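Local coordinates for chorismate mutase and shikimate 5-dehydrogenase fusion protein (Clostridium acetobutylicum, PDB 3FBT) that probably catalyses the reversible NADPH-linked reduction of 3-dehydroshikimate to shikimate through this dehydrogenase part, which is fused to a chorismate mutase in the whole protein, at residues K121-V126 with K178-I183; D148-T153 with E165-S170. All coordinates share one frame; numbering follows the deposited sequence.

How the interactions relate
Both contacts lie in the parallel six-stranded sheet of the NADP-binding Rossmann domain, their centres about 11 Å apart, and together they illustrate how such a sheet grows outward from its first strand. Interaction 1 pairs that strand with 181-184, reached after a crossover; interaction 2, nested within the intervening chain, adds 167-170 at the sheet's edge. Strands 124-128 and 148-153 are neighbours and join the two: Cys125 N probably bonds to Asp148 O at 2.6 Å, and Val126 CG1 packs 3.6 Å from Val152 CG2. The predicted NADP site borders both, with the side chain of Ile183 about 4 Å from that of Leu213 and that of Thr153 about 5 Å from that of Ser130.

Interaction 1 (K121-V126 with K178-I183); sequences KNNICV and KGDVII
Asp180 reaches across to Ile124 at the start of a parallel strand pair in the Rossmann domain, where strands 124-128 and 181-184 form neighbouring strands of the sheet. Its carboxylate accepts a hydrogen bond from Ile124 N on OD2 at 2.6 Å, through the anti lone pair and nearly straight, with 163° at the hydrogen. With CG lying beside its own backbone N (chi1 -57°), the group is turned toward the incoming strand. Asn123 meets the same side chain at about a right angle, amide and carboxylate planes 80° apart, and its OD1 rests 3.7 Å from Asp180 CB. The other end of that amide is held by its own loop, ND2 donating to Lys121 O from above the carbonyl plane. Ile124 lays its CG2 branch over the backbone of Gly179, 3.7 Å from CA, while its CG1 branch lies against Asp180 OD2, the two side chains crossing at about a right angle. Beyond this entrance the ladder is regular. Cys125 and Val181 project to one face, where Leu141 of helix 134-143 packs on Cys125; Val126 and Ile182 project to the other, their CG1 atoms 4.2 Å apart, and both touch Phe207. Ile183 also touches Leu213, which places this end of the pairing next to the predicted cofactor site. Val126 N bonds to Val181 O, and Val126 O receives Ile183 N. Ile124 O takes two donors, Val181 N at 3.0 Å and Asp180 N at 3.1 Å.

Interaction 2 (D148-T153 with E165-S170); sequences DIYVVT and EFKVIS. With SO4 (sulfate ion), chain E.
Lys167 passes obliquely by the Tyr150 ring to Asp148 in the edge pairing of a right-handed beta-alpha-beta unit of the Rossmann fold: strand 148-153, helix 156-162, strand 167-170. Lys167 CD lies 3.4 Å from Tyr150 CE1, and a bend at the last torsion (chi4 83°) turns NZ to the carboxylate. There it forms a salt bridge with Asp148, NZ 3.1 Å from OD1, though the hydrogen bonds from NZ to both carboxylate oxygens are weak. On the same face Ile169 CD1 touches Tyr150 CD1, and Ile169 CG1 meets Val152 CG2. Val151 and Val168 project to the other face; nearby, Phe166 sets CD1 3.7 Å from Ile149 CG2 and its CB against Val151 CG2. Val168 CG1 also contacts Thr153 CG2. Backbone bonds fix this register, Val151 N to Lys167 O and Val151 O to Ile169 N. Farther out, Leu138 of helix 134-143 covers Ile149 and Val151, and Thr159 of helix 156-162 packs on Val151 and Val168. Thr153 OG1, anti to its amide nitrogen (chi1 176°), is also hydrogen-bonded to Asn155 N and Thr159 OG1. At the strand end a sulfate, probably from the crystallisation liquor and also held by Arg154 and Ser130, accepts a hydrogen bond from Thr153 OG1 on O4, 2.7 Å away.

Interaction 1 (K121-V126 with K178-I183)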
ATOM      1  N   LYS A 121      28.223   7.475 -29.712  1.00 51.08           N
ATOM      2  CA  LYS A 121      28.396   8.574 -30.658  1.00 52.79           C
ATOM      3  C   LYS A 121      29.285   8.127 -31.815  1.00 52.91           C
ATOM      4  O   LYS A 121      30.297   7.479 -31.627  1.00 52.77           O
ATOM      5  CB  LYS A 121      29.026   9.754 -29.935  1.00 53.08           C
ATOM      6  CG  LYS A 121      29.591  10.809 -30.811  1.00 52.79           C
ATOM      7  CD  LYS A 121      30.350  11.755 -29.897  1.00 56.51           C
ATOM      8  CE  LYS A 121      30.152  13.129 -30.362  1.00 57.92           C
ATOM      9  NZ  LYS A 121      30.834  13.221 -31.699  1.00 64.37           N
ATOM     10  N   ASN A 122      28.860   8.392 -33.029  1.00 54.49           N
ATOM     11  CA  ASN A 122      29.673   7.979 -34.173  1.00 55.72           C
ATOM     12  C   ASN A 122      29.867   6.491 -34.409  1.00 55.99           C
ATOM     13  O   ASN A 122      30.661   6.097 -35.297  1.00 56.47           O
ATOM     14  CB  ASN A 122      31.048   8.577 -34.045  1.00 56.28           C
ATOM     15  CG  ASN A 122      31.297   9.576 -35.077  1.00 59.73           C
ATOM     16  OD1 ASN A 122      31.052  10.765 -34.872  1.00 65.64           O
ATOM     17  ND2 ASN A 122      31.762   9.113 -36.243  1.00 62.60           N
ATOM     18  N   ASN A 123      29.176   5.651 -33.643  1.00 53.46           N
ATOM     19  CA  ASN A 123      29.249   4.238 -33.928  1.00 52.03           C
ATOM     20  C   ASN A 123      28.012   3.765 -34.728  1.00 50.53           C
ATOM     21  O   ASN A 123      26.999   4.461 -34.809  1.00 50.77           O
ATOM     22  CB  ASN A 123      29.359   3.452 -32.634  1.00 52.44           C
ATOM     23  CG  ASN A 123      30.638   3.728 -31.873  1.00 53.97           C
ATOM     24  OD1 ASN A 123      31.407   2.804 -31.624  1.00 55.97           O
ATOM     25  ND2 ASN A 123      30.858   4.982 -31.471  1.00 54.32           N
ATOM     26  N   ILE A 124      28.142   2.582 -35.315  1.00 49.26           N
ATOM     27  CA  ILE A 124      27.081   1.882 -36.064  1.00 47.11           C
ATOM     28  C   ILE A 124      26.313   1.012 -35.067  1.00 45.94           C
ATOM     29  O   ILE A 124      26.878   0.048 -34.460  1.00 45.21           O
ATOM     30  CB  ILE A 124      27.619   1.003 -37.208  1.00 46.61           C
ATOM     31  CG1 ILE A 124      28.269   1.881 -38.298  1.00 49.22           C
ATOM     32  CG2 ILE A 124      26.433   0.084 -37.783  1.00 47.74           C
ATOM     33  CD1 ILE A 124      29.173   1.093 -39.328  1.00 52.19           C
ATOM     34  N   CYS A 125      25.056   1.381 -34.848  1.00 43.58           N
ATOM     35  CA  CYS A 125      24.318   0.702 -33.780  1.00 44.91           C
ATOM     36  C   CYS A 125      23.154  -0.128 -34.295  1.00 44.06           C
ATOM     37  O   CYS A 125      22.311   0.393 -35.050  1.00 44.74           O
ATOM     38  CB  CYS A 125      23.774   1.736 -32.831  1.00 45.21           C
ATOM     39  SG  CYS A 125      25.111   2.693 -32.029  1.00 50.46           S
ATOM     40  N   VAL A 126      23.126  -1.381 -33.852  1.00 41.60           N
ATOM     41  CA  VAL A 126      22.122  -2.314 -34.279  1.00 42.80           C
ATOM     42  C   VAL A 126      21.201  -2.789 -33.164  1.00 40.42           C
ATOM     43  O   VAL A 126      21.628  -3.412 -32.212  1.00 42.10           O
ATOM     44  CB  VAL A 126      22.787  -3.542 -35.019  1.00 41.14           C
ATOM     45  CG1 VAL A 126      21.745  -4.599 -35.293  1.00 42.46           C
ATOM     46  CG2 VAL A 126      23.384  -3.022 -36.341  1.00 43.60           C
ATOM     47  N   LYS A 178      27.924  -5.235 -41.151  1.00 51.84           N
ATOM     48  CA  LYS A 178      28.915  -5.194 -40.070  1.00 51.80           C
ATOM     49  C   LYS A 178      28.742  -3.882 -39.274  1.00 50.91           C
ATOM     50  O   LYS A 178      28.310  -2.856 -39.823  1.00 50.26           O
ATOM     51  CB  LYS A 178      30.327  -5.407 -40.627  1.00 51.31           C
ATOM     52  CG  LYS A 178      31.412  -5.423 -39.598  1.00 55.99           C
ATOM     53  CD  LYS A 178      32.758  -5.638 -40.287  1.00 58.03           C
ATOM     54  CE  LYS A 178      32.992  -7.112 -40.482  1.00 59.58           C
ATOM     55  NZ  LYS A 178      33.809  -7.564 -39.321  1.00 61.12           N
ATOM     56  N   GLY A 179      29.017  -3.918 -37.967  1.00 49.83           N
ATOM     57  CA  GLY A 179      28.864  -2.705 -37.179  1.00 47.87           C
ATOM     58  C   GLY A 179      29.604  -2.712 -35.857  1.00 47.06           C
ATOM     59  O   GLY A 179      30.344  -3.614 -35.559  1.00 47.21           O
ATOM     60  N   ASP A 180      29.344  -1.708 -35.051  1.00 46.68           N
ATOM     61  CA  ASP A 180      30.049  -1.502 -33.793  1.00 46.83           C
ATOM     62  C   ASP A 180      29.320  -2.100 -32.592  1.00 46.70           C
ATOM     63  O   ASP A 180      29.891  -2.897 -31.860  1.00 48.40           O
ATOM     64  CB  ASP A 180      30.232   0.003 -33.652  1.00 45.76           C
ATOM     65  CG  ASP A 180      30.995   0.621 -34.872  1.00 48.59           C
ATOM     66  OD1 ASP A 180      32.050   0.046 -35.204  1.00 51.15           O
ATOM     67  OD2 ASP A 180      30.560   1.654 -35.507  1.00 48.97           O
ATOM     68  N   VAL A 181      28.054  -1.715 -32.395  1.00 45.95           N
ATOM     69  CA  VAL A 181      27.285  -2.086 -31.204  1.00 44.68           C
ATOM     70  C   VAL A 181      25.984  -2.785 -31.598  1.00 43.99           C
ATOM     71  O   VAL A 181      25.243  -2.265 -32.427  1.00 42.69           O
ATOM     72  CB  VAL A 181      26.943  -0.807 -30.387  1.00 44.46           C
ATOM     73  CG1 VAL A 181      26.044  -1.123 -29.245  1.00 46.48           C
ATOM     74  CG2 VAL A 181      28.257  -0.092 -29.886  1.00 43.90           C
ATOM     75  N   ILE A 182      25.731  -3.958 -31.024  1.00 43.31           N
ATOM     76  CA  ILE A 182      24.516  -4.704 -31.295  1.00 43.80           C
ATOM     77  C   ILE A 182      23.803  -5.003 -29.961  1.00 44.57           C
ATOM     78  O   ILE A 182      24.415  -5.478 -28.993  1.00 44.50           O
ATOM     79  CB  ILE A 182      24.794  -6.052 -32.089  1.00 42.61           C
ATOM     80  CG1 ILE A 182      23.535  -6.881 -32.274  1.00 43.56           C
ATOM     81  CG2 ILE A 182      25.850  -6.907 -31.411  1.00 42.58           C
ATOM     82  CD1 ILE A 182      23.797  -8.301 -32.959  1.00 42.01           C
ATOM     83  N   ILE A 183      22.505  -4.705 -29.941  1.00 42.90           N
ATOM     84  CA  ILE A 183      21.710  -4.651 -28.702  1.00 41.26           C
ATOM     85  C   ILE A 183      20.469  -5.537 -28.825  1.00 39.13           C
ATOM     86  O   ILE A 183      19.650  -5.330 -29.720  1.00 41.24           O
ATOM     87  CB  ILE A 183      21.262  -3.203 -28.445  1.00 40.67           C
ATOM     88  CG1 ILE A 183      22.481  -2.274 -28.398  1.00 38.42           C
ATOM     89  CG2 ILE A 183      20.404  -3.103 -27.130  1.00 41.09           C
ATOM     90  CD1 ILE A 183      22.165  -0.885 -28.833  1.00 32.97           C
TER

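Interaction 2 (D148-T153 with E165-S170)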
ATOM      1  N   ASP A 148      24.984   5.338 -37.478  1.00 52.13           N
ATOM      2  CA  ASP A 148      23.753   4.822 -37.989  1.00 52.16           C
ATOM      3  C   ASP A 148      23.097   3.825 -37.038  1.00 50.76           C
ATOM      4  O   ASP A 148      23.790   3.140 -36.270  1.00 50.98           O
ATOM      5  CB  ASP A 148      24.061   4.089 -39.251  1.00 53.04           C
ATOM      6  CG  ASP A 148      23.039   4.309 -40.267  1.00 57.02           C
ATOM      7  OD1 ASP A 148      23.307   3.882 -41.414  1.00 63.02           O
ATOM      8  OD2 ASP A 148      22.003   4.949 -39.938  1.00 61.18           O
ATOM      9  N   ILE A 149      21.770   3.714 -37.158  1.00 48.64           N
ATOM     10  CA  ILE A 149      20.941   2.899 -36.264  1.00 46.33           C
ATOM     11  C   ILE A 149      20.113   1.921 -37.094  1.00 45.94           C
ATOM     12  O   ILE A 149      19.309   2.327 -37.881  1.00 47.75           O
ATOM     13  CB  ILE A 149      20.006   3.775 -35.428  1.00 44.54           C
ATOM     14  CG1 ILE A 149      20.827   4.572 -34.408  1.00 41.20           C
ATOM     15  CG2 ILE A 149      18.997   2.899 -34.664  1.00 45.54           C
ATOM     16  CD1 ILE A 149      20.146   5.894 -33.937  1.00 39.10           C
ATOM     17  N   TYR A 150      20.346   0.639 -36.944  1.00 44.15           N
ATOM     18  CA  TYR A 150      19.497  -0.294 -37.577  1.00 44.29           C
ATOM     19  C   TYR A 150      18.532  -0.858 -36.542  1.00 43.21           C
ATOM     20  O   TYR A 150      18.936  -1.119 -35.440  1.00 42.28           O
ATOM     21  CB  TYR A 150      20.324  -1.432 -38.206  1.00 43.64           C
ATOM     22  CG  TYR A 150      21.078  -0.927 -39.421  1.00 46.10           C
ATOM     23  CD1 TYR A 150      20.522  -1.021 -40.702  1.00 48.04           C
ATOM     24  CD2 TYR A 150      22.334  -0.321 -39.281  1.00 47.99           C
ATOM     25  CE1 TYR A 150      21.220  -0.531 -41.831  1.00 51.26           C
ATOM     26  CE2 TYR A 150      23.040   0.178 -40.382  1.00 50.62           C
ATOM     27  CZ  TYR A 150      22.492   0.063 -41.650  1.00 52.53           C
ATOM     28  OH  TYR A 150      23.196   0.564 -42.722  1.00 54.69           O
ATOM     29  N   VAL A 151      17.298  -1.114 -36.962  1.00 41.64           N
ATOM     30  CA  VAL A 151      16.337  -1.845 -36.162  1.00 41.31           C
ATOM     31  C   VAL A 151      16.025  -3.111 -36.879  1.00 40.53           C
ATOM     32  O   VAL A 151      15.628  -3.074 -38.032  1.00 40.77           O
ATOM     33  CB  VAL A 151      15.061  -1.019 -36.031  1.00 41.46           C
ATOM     34  CG1 VAL A 151      13.967  -1.795 -35.292  1.00 43.82           C
ATOM     35  CG2 VAL A 151      15.396   0.376 -35.344  1.00 41.77           C
ATOM     36  N   VAL A 152      16.227  -4.248 -36.232  1.00 39.92           N
ATOM     37  CA  VAL A 152      16.065  -5.496 -36.926  1.00 39.38           C
ATOM     38  C   VAL A 152      14.849  -6.240 -36.386  1.00 41.15           C
ATOM     39  O   VAL A 152      14.750  -6.455 -35.203  1.00 38.40           O
ATOM     40  CB  VAL A 152      17.274  -6.427 -36.737  1.00 39.92           C
ATOM     41  CG1 VAL A 152      17.193  -7.596 -37.738  1.00 38.07           C
ATOM     42  CG2 VAL A 152      18.629  -5.629 -36.838  1.00 39.06           C
ATOM     43  N   THR A 153      13.954  -6.658 -37.284  1.00 43.26           N
ATOM     44  CA  THR A 153      12.635  -7.160 -36.912  1.00 46.34           C
ATOM     45  C   THR A 153      12.243  -8.480 -37.636  1.00 46.18           C
ATOM     46  O   THR A 153      12.730  -8.811 -38.748  1.00 46.34           O
ATOM     47  CB  THR A 153      11.557  -6.054 -37.261  1.00 47.03           C
ATOM     48  OG1 THR A 153      10.226  -6.534 -37.007  1.00 49.07           O
ATOM     49  CG2 THR A 153      11.626  -5.714 -38.709  1.00 47.60           C
ATOM     50  N   GLU A 165      11.976   6.707 -39.414  1.00 59.55           N
ATOM     51  CA  GLU A 165      13.228   7.453 -39.498  1.00 58.63           C
ATOM     52  C   GLU A 165      14.450   6.596 -39.175  1.00 57.54           C
ATOM     53  O   GLU A 165      15.579   7.092 -39.126  1.00 56.93           O
ATOM     54  CB  GLU A 165      13.182   8.614 -38.515  1.00 60.00           C
ATOM     55  CG  GLU A 165      12.585   8.224 -37.193  1.00 62.49           C
ATOM     56  CD  GLU A 165      12.810   9.297 -36.142  1.00 69.06           C
ATOM     57  OE1 GLU A 165      13.983   9.762 -35.978  1.00 69.81           O
ATOM     58  OE2 GLU A 165      11.811   9.666 -35.474  1.00 70.02           O
ATOM     59  N   PHE A 166      14.241   5.307 -38.933  1.00 55.65           N
ATOM     60  CA  PHE A 166      15.378   4.441 -38.764  1.00 53.69           C
ATOM     61  C   PHE A 166      15.454   3.486 -39.935  1.00 52.90           C
ATOM     62  O   PHE A 166      14.457   3.231 -40.567  1.00 53.71           O
ATOM     63  CB  PHE A 166      15.248   3.690 -37.443  1.00 53.45           C
ATOM     64  CG  PHE A 166      15.269   4.597 -36.227  1.00 51.97           C
ATOM     65  CD1 PHE A 166      16.422   5.329 -35.889  1.00 52.32           C
ATOM     66  CD2 PHE A 166      14.158   4.709 -35.408  1.00 50.77           C
ATOM     67  CE1 PHE A 166      16.441   6.175 -34.764  1.00 48.25           C
ATOM     68  CE2 PHE A 166      14.189   5.556 -34.258  1.00 47.11           C
ATOM     69  CZ  PHE A 166      15.306   6.271 -33.958  1.00 46.81           C
ATOM     70  N   LYS A 167      16.632   2.952 -40.217  1.00 52.21           N
ATOM     71  CA  LYS A 167      16.793   1.851 -41.168  1.00 51.16           C
ATOM     72  C   LYS A 167      16.320   0.554 -40.563  1.00 50.21           C
ATOM     73  O   LYS A 167      17.040  -0.034 -39.713  1.00 51.45           O
ATOM     74  CB  LYS A 167      18.271   1.683 -41.535  1.00 51.17           C
ATOM     75  CG  LYS A 167      18.853   2.878 -42.317  1.00 52.60           C
ATOM     76  CD  LYS A 167      20.413   2.775 -42.389  1.00 55.64           C
ATOM     77  CE  LYS A 167      21.012   3.491 -43.622  1.00 53.63           C
ATOM     78  NZ  LYS A 167      21.171   4.946 -43.331  1.00 57.37           N
ATOM     79  N   VAL A 168      15.137   0.092 -40.990  1.00 47.03           N
ATOM     80  CA  VAL A 168      14.560  -1.202 -40.563  1.00 43.43           C
ATOM     81  C   VAL A 168      14.906  -2.385 -41.506  1.00 43.59           C
ATOM     82  O   VAL A 168      14.782  -2.284 -42.742  1.00 44.59           O
ATOM     83  CB  VAL A 168      12.983  -1.088 -40.436  1.00 43.05           C
ATOM     84  CG1 VAL A 168      12.349  -2.447 -40.184  1.00 40.80           C
ATOM     85  CG2 VAL A 168      12.631  -0.138 -39.333  1.00 43.49           C
ATOM     86  N   ILE A 169      15.300  -3.514 -40.955  1.00 40.86           N
ATOM     87  CA  ILE A 169      15.774  -4.575 -41.817  1.00 41.94           C
ATOM     88  C   ILE A 169      15.350  -5.912 -41.255  1.00 41.47           C
ATOM     89  O   ILE A 169      14.962  -6.002 -40.062  1.00 39.87           O
ATOM     90  CB  ILE A 169      17.337  -4.484 -42.050  1.00 42.22           C
ATOM     91  CG1 ILE A 169      18.103  -4.773 -40.778  1.00 41.77           C
ATOM     92  CG2 ILE A 169      17.665  -3.107 -42.649  1.00 42.12           C
ATOM     93  CD1 ILE A 169      19.714  -4.796 -40.954  1.00 37.84           C
ATOM     94  N   SER A 170      15.430  -6.944 -42.091  1.00 41.99           N
ATOM     95  CA  SER A 170      15.155  -8.311 -41.640  1.00 42.80           C
ATOM     96  C   SER A 170      16.356  -9.009 -41.071  1.00 43.24           C
ATOM     97  O   SER A 170      17.523  -8.570 -41.243  1.00 42.07           O
ATOM     98  CB  SER A 170      14.640  -9.160 -42.822  1.00 45.68           C
ATOM     99  OG  SER A 170      15.613  -9.233 -43.858  1.00 47.06           O
TER
HETATM  100  S   SO4 E   2      10.049  -8.038 -33.722  1.00 50.44           S
HETATM  101  O1  SO4 E   2      10.989  -8.960 -34.420  1.00 46.81           O
HETATM  102  O2  SO4 E   2       8.856  -8.888 -33.688  1.00 54.27           O
HETATM  103  O3  SO4 E   2      10.443  -7.767 -32.327  1.00 51.84           O
HETATM  104  O4  SO4 E   2       9.846  -6.738 -34.343  1.00 41.87           O